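Local coordinates for protein acyltransferase (Actinoplanes teichomyceticus, PDB 4Q38) that probably transfers long-chain acyl groups from acyl-CoA to the amino sugar of teicoplanin-type glycopeptide antibiotics, and binds coenzyme A in a GNAT-like domain, at residues A[293-306]-A[314-328]. Numbering follows the deposited sequence.
Sequences ILEFVFRYNGQPLD and LERAVIAHLKAGRHW. With COA (coenzyme A), chain D.
V318 O is gripped twice: by the backbone N of L322 in the helical turn, and by W328 NE1, whose N-H points almost straight at it (3.2 Å, 175°) in the carbonyl plane, on a lone pair. That bond fixes the indole where the chain doubles back after the helix, and I293 meets it from the other segment, CD1 lying over the five-membered ring of W328 in a CH-pi contact (4.1 Å to the centroid). With CG1 anti to the backbone N (chi1 -161°), I293 also brings CD1 to 3.7 Å from V318 CG2. V318 is a knob in the hole formed by I293, L294, V297 and F298 of the nearly antiparallel helix 290-298. L294 CD2 and L322 CD1 extend the apolar seam tip to tip. The F298 ring turns its edge to E315 O, 3.6 Å from CZ, while V297 CG1 covers one face. At the coenzyme A end, F296 O accepts a hydrogen bond from adenine N6A (3.0 Å), and L314 CD2 and E315 CG pack against the base; R311 and S312 hold the E315 carboxylate. No hydrogen bond joins the two segments, so apolar packing mates the helices, while the F296 carbonyl, with L314 and E315 carbons packed against the base, holds the adenine at one end.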
ATOM      1  N   ILE A 293      -2.626 -14.761   2.863  1.00 31.44           N
ATOM      2  CA  ILE A 293      -2.117 -15.544   1.734  1.00 30.85           C
ATOM      3  C   ILE A 293      -3.159 -15.612   0.606  1.00 29.72           C
ATOM      4  O   ILE A 293      -2.815 -15.612  -0.572  1.00 30.05           O
ATOM      5  CB  ILE A 293      -1.568 -16.944   2.155  1.00 30.75           C
ATOM      6  CG1 ILE A 293      -0.645 -17.516   1.070  1.00 31.25           C
ATOM      7  CG2 ILE A 293      -2.696 -17.919   2.492  1.00 31.36           C
ATOM      8  CD1 ILE A 293       0.211 -18.689   1.533  1.00 31.06           C
ATOM      9  N   LEU A 294      -4.438 -15.632   0.971  1.00 30.61           N
ATOM     10  CA  LEU A 294      -5.498 -15.668  -0.030  1.00 31.64           C
ATOM     11  C   LEU A 294      -5.555 -14.332  -0.791  1.00 29.91           C
ATOM     12  O   LEU A 294      -5.726 -14.319  -2.011  1.00 30.73           O
ATOM     13  CB  LEU A 294      -6.845 -16.024   0.615  1.00 32.07           C
ATOM     14  CG  LEU A 294      -7.035 -17.503   1.011  1.00 31.39           C
ATOM     15  CD1 LEU A 294      -8.215 -17.669   1.958  1.00 31.15           C
ATOM     16  CD2 LEU A 294      -7.188 -18.393  -0.206  1.00 30.14           C
ATOM     17  N   GLU A 295      -5.373 -13.225  -0.074  1.00 29.56           N
ATOM     18  CA  GLU A 295      -5.281 -11.897  -0.720  1.00 30.29           C
ATOM     19  C   GLU A 295      -4.145 -11.880  -1.735  1.00 30.76           C
ATOM     20  O   GLU A 295      -4.355 -11.594  -2.917  1.00 30.59           O
ATOM     21  CB  GLU A 295      -5.114 -10.775   0.313  1.00 30.06           C
ATOM     22  CG  GLU A 295      -4.719  -9.406  -0.252  1.00 32.10           C
ATOM     23  CD  GLU A 295      -5.809  -8.741  -1.091  1.00 32.84           C
ATOM     24  OE1 GLU A 295      -6.995  -9.104  -0.955  1.00 32.65           O
ATOM     25  OE2 GLU A 295      -5.476  -7.851  -1.903  1.00 32.13           O
ATOM     26  N   PHE A 296      -2.942 -12.219  -1.289  1.00 30.04           N
ATOM     27  CA  PHE A 296      -1.776 -12.081  -2.157  1.00 29.90           C
ATOM     28  C   PHE A 296      -1.585 -13.126  -3.249  1.00 30.74           C
ATOM     29  O   PHE A 296      -0.914 -12.857  -4.256  1.00 30.96           O
ATOM     30  CB  PHE A 296      -0.511 -11.889  -1.319  1.00 29.65           C
ATOM     31  CG  PHE A 296      -0.470 -10.566  -0.630  1.00 28.53           C
ATOM     32  CD1 PHE A 296      -0.293  -9.390  -1.371  1.00 29.41           C
ATOM     33  CD2 PHE A 296      -0.650 -10.476   0.742  1.00 28.19           C
ATOM     34  CE1 PHE A 296      -0.274  -8.150  -0.748  1.00 27.56           C
ATOM     35  CE2 PHE A 296      -0.642  -9.239   1.373  1.00 29.25           C
ATOM     36  CZ  PHE A 296      -0.449  -8.075   0.626  1.00 29.71           C
ATOM     37  N   VAL A 297      -2.183 -14.298  -3.071  1.00 30.71           N
ATOM     38  CA  VAL A 297      -2.110 -15.333  -4.101  1.00 32.73           C
ATOM     39  C   VAL A 297      -3.281 -15.247  -5.078  1.00 33.11           C
ATOM     40  O   VAL A 297      -3.106 -15.498  -6.264  1.00 36.07           O
ATOM     41  CB  VAL A 297      -1.977 -16.753  -3.492  1.00 32.44           C
ATOM     42  CG1 VAL A 297      -2.031 -17.824  -4.565  1.00 33.07           C
ATOM     43  CG2 VAL A 297      -0.658 -16.871  -2.733  1.00 32.53           C
ATOM     44  N   PHE A 298      -4.463 -14.887  -4.583  1.00 33.62           N
ATOM     45  CA  PHE A 298      -5.678 -14.895  -5.408  1.00 35.33           C
ATOM     46  C   PHE A 298      -6.449 -13.574  -5.457  1.00 36.30           C
ATOM     47  O   PHE A 298      -7.434 -13.477  -6.195  1.00 36.74           O
ATOM     48  CB  PHE A 298      -6.663 -15.952  -4.897  1.00 36.49           C
ATOM     49  CG  PHE A 298      -6.111 -17.344  -4.841  1.00 38.18           C
ATOM     50  CD1 PHE A 298      -5.938 -18.091  -6.005  1.00 38.98           C
ATOM     51  CD2 PHE A 298      -5.798 -17.929  -3.612  1.00 38.63           C
ATOM     52  CE1 PHE A 298      -5.447 -19.392  -5.944  1.00 39.22           C
ATOM     53  CE2 PHE A 298      -5.304 -19.230  -3.551  1.00 38.73           C
ATOM     54  CZ  PHE A 298      -5.133 -19.958  -4.717  1.00 37.42           C
ATOM     55  N   ARG A 299      -6.038 -12.584  -4.664  1.00 35.76           N
ATOM     56  CA  ARG A 299      -6.860 -11.385  -4.411  1.00 36.60           C
ATOM     57  C   ARG A 299      -8.269 -11.845  -4.057  1.00 39.97           C
ATOM     58  O   ARG A 299      -9.257 -11.447  -4.691  1.00 40.88           O
ATOM     59  CB  ARG A 299      -6.881 -10.427  -5.613  1.00 35.25           C
ATOM     60  CG  ARG A 299      -5.522  -9.878  -6.031  1.00 35.06           C
ATOM     61  CD  ARG A 299      -4.860  -9.053  -4.936  1.00 31.80           C
ATOM     62  NE  ARG A 299      -3.450  -8.816  -5.252  1.00 32.95           N
ATOM     63  CZ  ARG A 299      -2.596  -8.169  -4.467  1.00 31.09           C
ATOM     64  NH1 ARG A 299      -3.001  -7.682  -3.304  1.00 30.37           N
ATOM     65  NH2 ARG A 299      -1.330  -8.016  -4.845  1.00 31.41           N
ATOM     66  N   TYR A 300      -8.331 -12.695  -3.036  1.00 40.14           N
ATOM     67  CA  TYR A 300      -9.537 -13.414  -2.667  1.00 41.60           C
ATOM     68  C   TYR A 300     -10.682 -12.478  -2.311  1.00 40.81           C
ATOM     69  O   TYR A 300     -10.520 -11.559  -1.510  1.00 39.33           O
ATOM     70  CB  TYR A 300      -9.240 -14.347  -1.496  1.00 41.75           C
ATOM     71  CG  TYR A 300     -10.370 -15.282  -1.149  1.00 44.24           C
ATOM     72  CD1 TYR A 300     -10.804 -16.247  -2.059  1.00 45.11           C
ATOM     73  CD2 TYR A 300     -11.001 -15.210   0.093  1.00 45.60           C
ATOM     74  CE1 TYR A 300     -11.840 -17.108  -1.744  1.00 46.06           C
ATOM     75  CE2 TYR A 300     -12.041 -16.068   0.417  1.00 46.70           C
ATOM     76  CZ  TYR A 300     -12.455 -17.013  -0.506  1.00 46.80           C
ATOM     77  OH  TYR A 300     -13.490 -17.867  -0.196  1.00 49.64           O
ATOM     78  N   ASN A 301     -11.832 -12.722  -2.922  1.00 43.18           N
ATOM     79  CA  ASN A 301     -13.044 -11.974  -2.623  1.00 45.98           C
ATOM     80  C   ASN A 301     -14.232 -12.908  -2.367  1.00 49.12           C
ATOM     81  O   ASN A 301     -15.322 -12.718  -2.910  1.00 51.86           O
ATOM     82  CB  ASN A 301     -13.343 -10.971  -3.747  1.00 44.60           C
ATOM     83  CG  ASN A 301     -14.445  -9.990  -3.386  1.00 43.75           C
ATOM     84  OD1 ASN A 301     -15.253  -9.621  -4.235  1.00 45.78           O
ATOM     85  ND2 ASN A 301     -14.486  -9.567  -2.128  1.00 44.16           N
ATOM     86  N   GLY A 302     -14.001 -13.928  -1.543  1.00 50.73           N
ATOM     87  CA  GLY A 302     -15.073 -14.780  -1.041  1.00 52.30           C
ATOM     88  C   GLY A 302     -15.546 -15.900  -1.949  1.00 52.19           C
ATOM     89  O   GLY A 302     -16.551 -16.544  -1.645  1.00 54.70           O
ATOM     90  N   GLN A 303     -14.836 -16.143  -3.050  1.00 52.39           N
ATOM     91  CA  GLN A 303     -15.199 -17.211  -3.991  1.00 53.66           C
ATOM     92  C   GLN A 303     -15.174 -18.592  -3.329  1.00 57.87           C
ATOM     93  O   GLN A 303     -14.462 -18.790  -2.338  1.00 57.17           O
ATOM     94  CB  GLN A 303     -14.259 -17.242  -5.201  1.00 52.16           C
ATOM     95  CG  GLN A 303     -14.258 -15.990  -6.065  1.00 52.52           C
ATOM     96  CD  GLN A 303     -13.152 -15.021  -5.685  1.00 52.60           C
ATOM     97  OE1 GLN A 303     -12.804 -14.873  -4.509  1.00 50.18           O
ATOM     98  NE2 GLN A 303     -12.590 -14.356  -6.685  1.00 54.10           N
ATOM     99  N   PRO A 304     -15.956 -19.551  -3.868  1.00 60.44           N
ATOM    100  CA  PRO A 304     -15.771 -20.951  -3.473  1.00 61.96           C
ATOM    101  C   PRO A 304     -14.359 -21.430  -3.824  1.00 61.25           C
ATOM    102  O   PRO A 304     -13.896 -21.220  -4.949  1.00 61.17           O
ATOM    103  CB  PRO A 304     -16.831 -21.704  -4.294  1.00 61.10           C
ATOM    104  CG  PRO A 304     -17.308 -20.737  -5.329  1.00 62.20           C
ATOM    105  CD  PRO A 304     -17.133 -19.375  -4.735  1.00 59.72           C
ATOM    106  N   LEU A 305     -13.691 -22.058  -2.856  1.00 62.16           N
ATOM    107  CA  LEU A 305     -12.260 -22.382  -2.948  1.00 62.20           C
ATOM    108  C   LEU A 305     -11.843 -23.195  -4.174  1.00 65.17           C
ATOM    109  O   LEU A 305     -10.871 -22.844  -4.844  1.00 63.61           O
ATOM    110  CB  LEU A 305     -11.760 -23.063  -1.665  1.00 61.11           C
ATOM    111  CG  LEU A 305     -11.519 -22.251  -0.379  1.00 61.83           C
ATOM    112  CD1 LEU A 305     -10.692 -20.994  -0.639  1.00 60.06           C
ATOM    113  CD2 LEU A 305     -12.816 -21.903   0.344  1.00 63.59           C
ATOM    114  N   ASP A 306     -12.567 -24.271  -4.473  1.00 67.74           N
ATOM    115  CA  ASP A 306     -12.227 -25.107  -5.632  1.00 69.86           C
ATOM    116  C   ASP A 306     -12.594 -24.452  -6.971  1.00 69.23           C
ATOM    117  O   ASP A 306     -12.479 -25.074  -8.029  1.00 71.98           O
ATOM    118  CB  ASP A 306     -12.803 -26.530  -5.506  1.00 73.76           C
ATOM    119  CG  ASP A 306     -14.289 -26.551  -5.184  1.00 76.11           C
ATOM    120  OD1 ASP A 306     -14.892 -25.476  -4.966  1.00 77.73           O
ATOM    121  OD2 ASP A 306     -14.857 -27.662  -5.144  1.00 77.71           O
ATOM    122  N   LEU A 314       2.100 -22.705  -6.166  1.00 36.53           N
ATOM    123  CA  LEU A 314       1.655 -22.009  -4.958  1.00 34.57           C
ATOM    124  C   LEU A 314       0.134 -21.935  -4.842  1.00 34.16           C
ATOM    125  O   LEU A 314      -0.415 -22.105  -3.750  1.00 32.68           O
ATOM    126  CB  LEU A 314       2.276 -20.609  -4.877  1.00 33.90           C
ATOM    127  CG  LEU A 314       1.868 -19.678  -3.729  1.00 33.87           C
ATOM    128  CD1 LEU A 314       2.152 -20.311  -2.376  1.00 34.57           C
ATOM    129  CD2 LEU A 314       2.607 -18.364  -3.887  1.00 33.14           C
ATOM    130  N   GLU A 315      -0.540 -21.671  -5.961  1.00 34.28           N
ATOM    131  CA  GLU A 315      -2.004 -21.695  -6.003  1.00 35.46           C
ATOM    132  C   GLU A 315      -2.537 -23.054  -5.543  1.00 36.14           C
ATOM    133  O   GLU A 315      -3.477 -23.120  -4.742  1.00 37.56           O
ATOM    134  CB  GLU A 315      -2.522 -21.378  -7.412  1.00 36.35           C
ATOM    135  CG  GLU A 315      -2.366 -19.921  -7.831  1.00 37.76           C
ATOM    136  CD  GLU A 315      -2.641 -19.688  -9.309  1.00 40.70           C
ATOM    137  OE1 GLU A 315      -2.482 -20.631 -10.119  1.00 40.67           O
ATOM    138  OE2 GLU A 315      -3.011 -18.550  -9.671  1.00 40.87           O
ATOM    139  N   ARG A 316      -1.927 -24.129  -6.041  1.00 36.73           N
ATOM    140  CA  ARG A 316      -2.308 -25.499  -5.650  1.00 37.27           C
ATOM    141  C   ARG A 316      -1.987 -25.742  -4.178  1.00 36.70           C
ATOM    142  O   ARG A 316      -2.766 -26.365  -3.468  1.00 36.68           O
ATOM    143  CB  ARG A 316      -1.623 -26.538  -6.547  1.00 38.44           C
ATOM    144  CG  ARG A 316      -2.059 -26.452  -8.008  1.00 42.33           C
ATOM    145  CD  ARG A 316      -1.553 -27.597  -8.878  1.00 42.74           C
ATOM    146  NE  ARG A 316      -0.096 -27.617  -9.027  1.00 43.62           N
ATOM    147  CZ  ARG A 316       0.595 -26.936  -9.941  1.00 45.74           C
ATOM    148  NH1 ARG A 316      -0.020 -26.141 -10.812  1.00 46.89           N
ATOM    149  NH2 ARG A 316       1.917 -27.052  -9.989  1.00 44.84           N
ATOM    150  N   ALA A 317      -0.847 -25.215  -3.727  1.00 36.81           N
ATOM    151  CA  ALA A 317      -0.418 -25.326  -2.336  1.00 35.27           C
ATOM    152  C   ALA A 317      -1.390 -24.680  -1.360  1.00 35.45           C
ATOM    153  O   ALA A 317      -1.820 -25.323  -0.394  1.00 35.79           O
ATOM    154  CB  ALA A 317       0.974 -24.734  -2.162  1.00 35.25           C
ATOM    155  N   VAL A 318      -1.737 -23.411  -1.603  1.00 34.92           N
ATOM    156  CA  VAL A 318      -2.607 -22.676  -0.683  1.00 33.52           C
ATOM    157  C   VAL A 318      -3.924 -23.425  -0.468  1.00 33.92           C
ATOM    158  O   VAL A 318      -4.403 -23.537   0.663  1.00 34.46           O
ATOM    159  CB  VAL A 318      -2.895 -21.223  -1.146  1.00 33.38           C
ATOM    160  CG1 VAL A 318      -3.863 -20.539  -0.185  1.00 33.39           C
ATOM    161  CG2 VAL A 318      -1.605 -20.423  -1.241  1.00 32.98           C
ATOM    162  N   ILE A 319      -4.496 -23.928  -1.558  1.00 34.84           N
ATOM    163  CA  ILE A 319      -5.797 -24.606  -1.511  1.00 38.48           C
ATOM    164  C   ILE A 319      -5.687 -26.004  -0.890  1.00 38.35           C
ATOM    165  O   ILE A 319      -6.491 -26.365  -0.025  1.00 41.43           O
ATOM    166  CB  ILE A 319      -6.467 -24.654  -2.910  1.00 38.87           C
ATOM    167  CG1 ILE A 319      -6.773 -23.231  -3.420  1.00 40.08           C
ATOM    168  CG2 ILE A 319      -7.726 -25.512  -2.901  1.00 39.41           C
ATOM    169  CD1 ILE A 319      -7.571 -22.361  -2.467  1.00 39.90           C
ATOM    170  N   ALA A 320      -4.690 -26.773  -1.324  1.00 39.53           N
ATOM    171  CA  ALA A 320      -4.435 -28.106  -0.754  1.00 40.52           C
ATOM    172  C   ALA A 320      -4.325 -28.042   0.772  1.00 40.88           C
ATOM    173  O   ALA A 320      -5.021 -28.766   1.479  1.00 41.02           O
ATOM    174  CB  ALA A 320      -3.184 -28.722  -1.363  1.00 39.73           C
ATOM    175  N   HIS A 321      -3.470 -27.151   1.270  1.00 39.70           N
ATOM    176  CA  HIS A 321      -3.268 -26.957   2.708  1.00 38.81           C
ATOM    177  C   HIS A 321      -4.552 -26.632   3.437  1.00 39.73           C
ATOM    178  O   HIS A 321      -4.846 -27.217   4.491  1.00 38.96           O
ATOM    179  CB  HIS A 321      -2.232 -25.859   2.923  1.00 37.18           C
ATOM    180  CG  HIS A 321      -1.610 -25.838   4.299  1.00 37.24           C
ATOM    181  ND1 HIS A 321      -1.831 -24.842   5.178  1.00 37.15           N
ATOM    182  CD2 HIS A 321      -0.713 -26.709   4.912  1.00 37.38           C
ATOM    183  CE1 HIS A 321      -1.124 -25.073   6.304  1.00 36.78           C
ATOM    184  NE2 HIS A 321      -0.441 -26.216   6.140  1.00 37.52           N
ATOM    185  N   LEU A 322      -5.330 -25.700   2.883  1.00 38.54           N
ATOM    186  CA  LEU A 322      -6.603 -25.304   3.480  1.00 38.97           C
ATOM    187  C   LEU A 322      -7.653 -26.420   3.431  1.00 39.78           C
ATOM    188  O   LEU A 322      -8.377 -26.626   4.401  1.00 39.98           O
ATOM    189  CB  LEU A 322      -7.154 -24.029   2.822  1.00 37.49           C
ATOM    190  CG  LEU A 322      -6.440 -22.698   3.093  1.00 37.10           C
ATOM    191  CD1 LEU A 322      -6.871 -21.635   2.088  1.00 37.50           C
ATOM    192  CD2 LEU A 322      -6.675 -22.225   4.516  1.00 36.45           C
ATOM    193  N   LYS A 323      -7.740 -27.129   2.307  1.00 42.19           N
ATOM    194  CA  LYS A 323      -8.676 -28.253   2.186  1.00 45.93           C
ATOM    195  C   LYS A 323      -8.378 -29.352   3.209  1.00 47.82           C
ATOM    196  O   LYS A 323      -9.293 -30.028   3.676  1.00 49.08           O
ATOM    197  CB  LYS A 323      -8.675 -28.832   0.768  1.00 49.00           C
ATOM    198  CG  LYS A 323      -9.514 -28.038  -0.223  1.00 52.29           C
ATOM    199  CD  LYS A 323      -9.651 -28.764  -1.552  1.00 53.79           C
ATOM    200  CE  LYS A 323     -10.611 -28.031  -2.477  1.00 56.62           C
ATOM    201  NZ  LYS A 323     -10.792 -28.737  -3.776  1.00 58.47           N
ATOM    202  N   ALA A 324      -7.101 -29.503   3.566  1.00 45.92           N
ATOM    203  CA  ALA A 324      -6.668 -30.516   4.527  1.00 46.62           C
ATOM    204  C   ALA A 324      -6.980 -30.140   5.978  1.00 45.94           C
ATOM    205  O   ALA A 324      -6.669 -30.898   6.898  1.00 47.45           O
ATOM    206  CB  ALA A 324      -5.181 -30.816   4.355  1.00 46.62           C
ATOM    207  N   GLY A 325      -7.599 -28.978   6.177  1.00 42.54           N
ATOM    208  CA  GLY A 325      -7.967 -28.518   7.512  1.00 40.31           C
ATOM    209  C   GLY A 325      -6.840 -27.779   8.212  1.00 40.80           C
ATOM    210  O   GLY A 325      -6.882 -27.579   9.425  1.00 40.76           O
ATOM    211  N   ARG A 326      -5.840 -27.358   7.443  1.00 39.89           N
ATOM    212  CA  ARG A 326      -4.659 -26.712   8.008  1.00 40.49           C
ATOM    213  C   ARG A 326      -4.652 -25.202   7.727  1.00 39.91           C
ATOM    214  O   ARG A 326      -5.442 -24.720   6.917  1.00 38.75           O
ATOM    215  CB  ARG A 326      -3.393 -27.414   7.501  1.00 38.75           C
ATOM    216  CG  ARG A 326      -3.437 -28.926   7.726  1.00 38.23           C
ATOM    217  CD  ARG A 326      -2.321 -29.642   6.994  1.00 37.93           C
ATOM    218  NE  ARG A 326      -1.022 -29.290   7.559  1.00 35.98           N
ATOM    219  CZ  ARG A 326       0.139 -29.606   7.007  1.00 36.35           C
ATOM    220  NH1 ARG A 326       1.269 -29.233   7.598  1.00 38.37           N
ATOM    221  NH2 ARG A 326       0.174 -30.289   5.867  1.00 35.91           N
ATOM    222  N   HIS A 327      -3.777 -24.465   8.416  1.00 39.83           N
ATOM    223  CA  HIS A 327      -3.785 -22.996   8.374  1.00 39.23           C
ATOM    224  C   HIS A 327      -2.447 -22.395   8.042  1.00 38.41           C
ATOM    225  O   HIS A 327      -1.395 -22.937   8.407  1.00 36.67           O
ATOM    226  CB  HIS A 327      -4.303 -22.411   9.688  1.00 40.96           C
ATOM    227  CG  HIS A 327      -5.724 -22.816  10.018  1.00 44.28           C
ATOM    228  ND1 HIS A 327      -6.036 -23.542  11.111  1.00 46.42           N
ATOM    229  CD2 HIS A 327      -6.919 -22.590   9.342  1.00 44.29           C
ATOM    230  CE1 HIS A 327      -7.366 -23.765  11.137  1.00 47.13           C
ATOM    231  NE2 HIS A 327      -7.906 -23.185  10.054  1.00 46.16           N
ATOM    232  N   TRP A 328      -2.496 -21.261   7.344  1.00 35.83           N
ATOM    233  CA  TRP A 328      -1.311 -20.494   6.965  1.00 34.07           C
ATOM    234  C   TRP A 328      -1.077 -19.393   7.959  1.00 34.63           C
ATOM    235  O   TRP A 328      -2.031 -18.824   8.491  1.00 34.10           O
ATOM    236  CB  TRP A 328      -1.490 -19.911   5.572  1.00 32.72           C
ATOM    237  CG  TRP A 328      -1.557 -20.936   4.460  1.00 32.56           C
ATOM    238  CD1 TRP A 328      -2.681 -21.351   3.745  1.00 32.23           C
ATOM    239  CD2 TRP A 328      -0.441 -21.702   3.891  1.00 32.49           C
ATOM    240  NE1 TRP A 328      -2.342 -22.289   2.796  1.00 32.34           N
ATOM    241  CE2 TRP A 328      -1.014 -22.546   2.835  1.00 32.48           C
ATOM    242  CE3 TRP A 328       0.930 -21.767   4.137  1.00 32.52           C
ATOM    243  CZ2 TRP A 328      -0.230 -23.408   2.075  1.00 32.95           C
ATOM    244  CZ3 TRP A 328       1.705 -22.645   3.372  1.00 32.60           C
ATOM    245  CH2 TRP A 328       1.140 -23.443   2.362  1.00 32.16           C
TER
HETATM  246  N1A COA D 403       0.113 -15.894  -7.104  1.00 39.29           N
HETATM  247  C2A COA D 403       0.097 -17.035  -7.821  1.00 40.33           C
HETATM  248  N3A COA D 403       1.189 -17.788  -8.045  1.00 38.99           N
HETATM  249  C4A COA D 403       2.393 -17.412  -7.541  1.00 37.87           C
HETATM  250  C5A COA D 403       2.491 -16.173  -6.749  1.00 37.22           C
HETATM  251  C6A COA D 403       1.244 -15.402  -6.545  1.00 37.57           C
HETATM  252  N6A COA D 403       1.216 -14.255  -5.822  1.00 36.43           N
HETATM  253  N7A COA D 403       3.782 -16.058  -6.387  1.00 36.95           N
HETATM  254  C8A COA D 403       4.451 -17.119  -6.893  1.00 36.87           C
HETATM  255  N9A COA D 403       3.623 -17.917  -7.594  1.00 37.40           N
HETATM  256  C1B COA D 403       3.985 -19.181  -8.279  1.00 36.43           C
HETATM  257  C2B COA D 403       5.137 -19.037  -9.256  1.00 36.71           C
HETATM  258  O2B COA D 403       4.663 -18.663 -10.546  1.00 37.57           O
HETATM  259  C3B COA D 403       5.751 -20.421  -9.218  1.00 36.08           C
HETATM  260  O3B COA D 403       4.919 -21.303  -9.975  1.00 38.92           O
HETATM  261  P3B COA D 403       5.431 -22.705 -10.604  1.00 39.08           P
HETATM  262  O7A COA D 403       6.274 -22.268 -11.762  1.00 39.41           O
HETATM  263  O8A COA D 403       4.134 -23.399 -10.924  1.00 39.93           O
HETATM  264  O9A COA D 403       6.204 -23.389  -9.501  1.00 41.36           O
HETATM  265  C4B COA D 403       5.609 -20.802  -7.748  1.00 35.19           C
HETATM  266  O4B COA D 403       4.438 -20.117  -7.297  1.00 34.78           O
HETATM  267  C5B COA D 403       6.817 -20.437  -6.880  1.00 32.34           C
HETATM  268  O5B COA D 403       7.006 -19.012  -6.879  1.00 31.51           O
HETATM  269  P1A COA D 403       8.315 -18.304  -6.281  1.00 29.12           P
HETATM  270  O1A COA D 403       9.483 -18.425  -7.222  1.00 28.40           O
HETATM  271  O2A COA D 403       8.460 -18.784  -4.862  1.00 28.45           O
HETATM  272  O3A COA D 403       7.847 -16.751  -6.223  1.00 29.50           O
HETATM  273  P2A COA D 403       7.973 -15.679  -7.418  1.00 28.83           P
HETATM  274  O4A COA D 403       9.330 -15.030  -7.356  1.00 27.58           O
HETATM  275  O5A COA D 403       7.525 -16.267  -8.730  1.00 28.72           O
HETATM  276  O6A COA D 403       6.842 -14.628  -6.960  1.00 29.18           O
HETATM  277  CBP COA D 403       6.176 -12.624  -5.697  1.00 30.28           C
HETATM  278  CCP COA D 403       6.981 -13.920  -5.724  1.00 28.99           C
HETATM  279  CDP COA D 403       6.387 -12.040  -4.309  1.00 29.03           C
HETATM  280  CEP COA D 403       6.726 -11.690  -6.755  1.00 29.27           C
HETATM  281  CAP COA D 403       4.677 -12.912  -5.953  1.00 29.57           C
HETATM  282  OAP COA D 403       4.207 -13.896  -5.030  1.00 29.57           O
HETATM  283  C9P COA D 403       3.735 -11.724  -5.878  1.00 29.54           C
HETATM  284  O9P COA D 403       3.684 -10.920  -6.792  1.00 30.15           O
HETATM  285  N8P COA D 403       2.950 -11.628  -4.799  1.00 29.07           N
HETATM  286  C7P COA D 403       2.129 -10.460  -4.528  1.00 28.37           C
HETATM  287  C6P COA D 403       2.874  -9.459  -3.647  1.00 29.01           C
HETATM  288  C5P COA D 403       3.145 -10.044  -2.269  1.00 28.13           C
HETATM  289  O5P COA D 403       2.672 -11.128  -1.946  1.00 26.79           O
HETATM  290  N4P COA D 403       3.931  -9.320  -1.468  1.00 27.76           N
HETATM  291  C3P COA D 403       4.090  -9.622  -0.049  1.00 29.20           C
HETATM  292  C2P COA D 403       2.911  -9.167   0.797  1.00 30.95           C
HETATM  293  S1P COA D 403       3.188  -9.585   2.552  1.00 35.24           S